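Local coordinates for protein possible prolidase (Bifidobacterium longum NCC2705, PDB 2P9B) that belongs to the amidohydrolase family and is probably a hydrolase of carbon-nitrogen bonds, tentatively named a prolidase, at residues Ile177-Gly182 with Val226-Ala231. Sequence-based numbering, arbitrary orientation.
Sequences IALTSG and VEQMRA
The first turn of helix 226-238 meets the loop that leads into helix 184-196, through the side chain of Gln228 against Leu179 and Gly182. The two segments bury 139 Å² between them, and Gln228 supplies just over half of that. Its CG sits anti to the carbonyl carbon (chi1 -80°) and the chain is extended beyond (chi2 174°), a conformation that carries the amide from the first helical turn to the loop. Gly182 lies over one face of this amide: Gly182 CA is 3.3 Å from Gln228 NE2, almost along the normal of the amide plane. The carbonyl of Gly182 continues over the inner part of the side chain, with Gly182 O 3.5 Å from Gln228 CG. Obliquely on the other side of the plane, Leu179 CB comes to 4.2 Å from Gln228 NE2, a looser contact than that of Gly182 on the opposite face.

In the alpha/beta-barrel fold expected of amidohydrolases, strand 202-205 separates these two helices in sequence and pairs in parallel with 243-247, which makes helix 226-238 the connection of a right-handed beta-alpha-beta unit. Leu179 packs its side chain on Glu186 and Ala190 of helix 184-196, tying the loop to that neighbouring helix.

The polar bridge runs through one water. Gln228 NE2 donates to it over 3.0 Å using the N-H on the OE1 side of the amide, tilted toward the face covered by Gly182; the water in turn donates a weak bond to Leu179 O at 2.9 Å. At the other end, Gln228 OE1 accepts from Ser225 N, as in the N3-to-N-cap half of a capping box with Ser225 in the N-cap position; this backbone N-H requires an acceptor and so places the oxygen on that side of the amide.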
loop_
_atom_site.group_PDB
_atom_site.type_symbol
_atom_site.label_atom_id
_atom_site.label_comp_id
_atom_site.label_asym_id
_atom_site.label_seq_id
_atom_site.Cartn_x
_atom_site.Cartn_y
_atom_site.Cartn_z
ATOM N N ILE A 177 4.697 18.559 -8.708
ATOM C CA ILE A 177 4.005 19.696 -9.290
ATOM C C ILE A 177 4.196 20.724 -8.186
ATOM O O ILE A 177 3.660 20.581 -7.088
ATOM C CB ILE A 177 2.509 19.411 -9.515
ATOM C CG1 ILE A 177 2.346 18.335 -10.594
ATOM C CG2 ILE A 177 1.802 20.679 -9.961
ATOM C CD1 ILE A 177 0.915 17.924 -10.837
ATOM N N ALA A 178 4.996 21.741 -8.480
ATOM C CA ALA A 178 5.322 22.770 -7.509
ATOM C C ALA A 178 4.237 23.808 -7.273
ATOM O O ALA A 178 3.748 24.441 -8.209
ATOM C CB ALA A 178 6.620 23.464 -7.922
ATOM N N LEU A 179 3.865 23.967 -6.008
ATOM C CA LEU A 179 2.878 24.956 -5.609
ATOM C C LEU A 179 3.722 26.042 -4.949
ATOM O O LEU A 179 4.264 25.844 -3.860
ATOM C CB LEU A 179 1.884 24.356 -4.610
ATOM C CG LEU A 179 1.074 23.163 -5.127
ATOM C CD1 LEU A 179 0.115 22.682 -4.045
ATOM C CD2 LEU A 179 0.307 23.570 -6.375
ATOM N N THR A 180 3.841 27.183 -5.619
ATOM C CA THR A 180 4.667 28.270 -5.115
ATOM C C THR A 180 3.932 29.547 -4.733
ATOM O O THR A 180 4.508 30.412 -4.074
ATOM C CB THR A 180 5.730 28.650 -6.149
ATOM O OG1 THR A 180 5.081 29.120 -7.337
ATOM C CG2 THR A 180 6.601 27.447 -6.488
ATOM N N SER A 181 2.674 29.676 -5.142
ATOM C CA SER A 181 1.911 30.883 -4.836
ATOM C C SER A 181 1.190 30.807 -3.497
ATOM O O SER A 181 0.885 31.835 -2.893
ATOM C CB SER A 181 0.896 31.166 -5.942
ATOM O OG SER A 181 -0.186 30.256 -5.883
ATOM N N GLY A 182 0.912 29.588 -3.041
ATOM C CA GLY A 182 0.235 29.406 -1.768
ATOM C C GLY A 182 -1.268 29.612 -1.822
ATOM O O GLY A 182 -1.955 29.492 -0.806
ATOM N N VAL A 226 -4.403 24.672 4.985
ATOM C CA VAL A 226 -5.652 23.926 4.927
ATOM C C VAL A 226 -6.396 24.370 3.672
ATOM O O VAL A 226 -7.010 23.557 2.986
ATOM C CB VAL A 226 -6.544 24.213 6.158
ATOM C CG1 VAL A 226 -7.890 23.526 6.003
ATOM C CG2 VAL A 226 -5.851 23.733 7.417
ATOM N N GLU A 227 -6.322 25.663 3.370
ATOM C CA GLU A 227 -6.995 26.217 2.201
ATOM C C GLU A 227 -6.502 25.587 0.904
ATOM O O GLU A 227 -7.290 25.318 -0.003
ATOM C CB GLU A 227 -6.799 27.735 2.133
ATOM C CG GLU A 227 -7.393 28.502 3.312
ATOM C CD GLU A 227 -6.378 28.794 4.411
ATOM O OE1 GLU A 227 -5.783 27.845 4.960
ATOM O OE2 GLU A 227 -6.180 29.987 4.725
ATOM N N GLN A 228 -5.195 25.370 0.815
ATOM C CA GLN A 228 -4.606 24.759 -0.372
ATOM C C GLN A 228 -5.078 23.321 -0.529
ATOM O O GLN A 228 -5.501 22.908 -1.607
ATOM C CB GLN A 228 -3.081 24.754 -0.272
ATOM C CG GLN A 228 -2.408 26.062 -0.614
ATOM C CD GLN A 228 -0.919 26.006 -0.353
ATOM O OE1 GLN A 228 -0.485 25.848 0.789
ATOM N NE2 GLN A 228 -0.126 26.122 -1.412
HETATM N N MSE A 229 -4.991 22.554 0.553
HETATM C CA MSE A 229 -5.387 21.153 0.509
HETATM C C MSE A 229 -6.891 20.950 0.391
HETATM O O MSE A 229 -7.342 19.932 -0.136
HETATM C CB MSE A 229 -4.841 20.398 1.731
HETATM C CG MSE A 229 -3.306 20.324 1.771
HETATM SE SE MSE A 229 -2.550 19.178 3.104
HETATM C CE MSE A 229 -2.750 20.322 4.598
ATOM N N ARG A 230 -7.672 21.906 0.888
ATOM C CA ARG A 230 -9.118 21.786 0.798
ATOM C C ARG A 230 -9.513 21.902 -0.670
ATOM O O ARG A 230 -10.431 21.223 -1.133
ATOM C CB ARG A 230 -9.821 22.884 1.610
ATOM C CG ARG A 230 -11.340 22.771 1.558
ATOM C CD ARG A 230 -12.077 23.928 2.234
ATOM N NE ARG A 230 -11.976 23.928 3.695
ATOM C CZ ARG A 230 -11.088 24.634 4.389
ATOM N NH1 ARG A 230 -10.212 25.409 3.762
ATOM N NH2 ARG A 230 -11.087 24.582 5.715
ATOM N N ALA A 231 -8.811 22.761 -1.402
ATOM C CA ALA A 231 -9.096 22.952 -2.821
ATOM C C ALA A 231 -8.713 21.692 -3.594
ATOM O O ALA A 231 -9.419 21.274 -4.511
ATOM C CB ALA A 231 -8.326 24.162 -3.358
HETATM O O HOH W 1 2.534 27.238 -2.033
#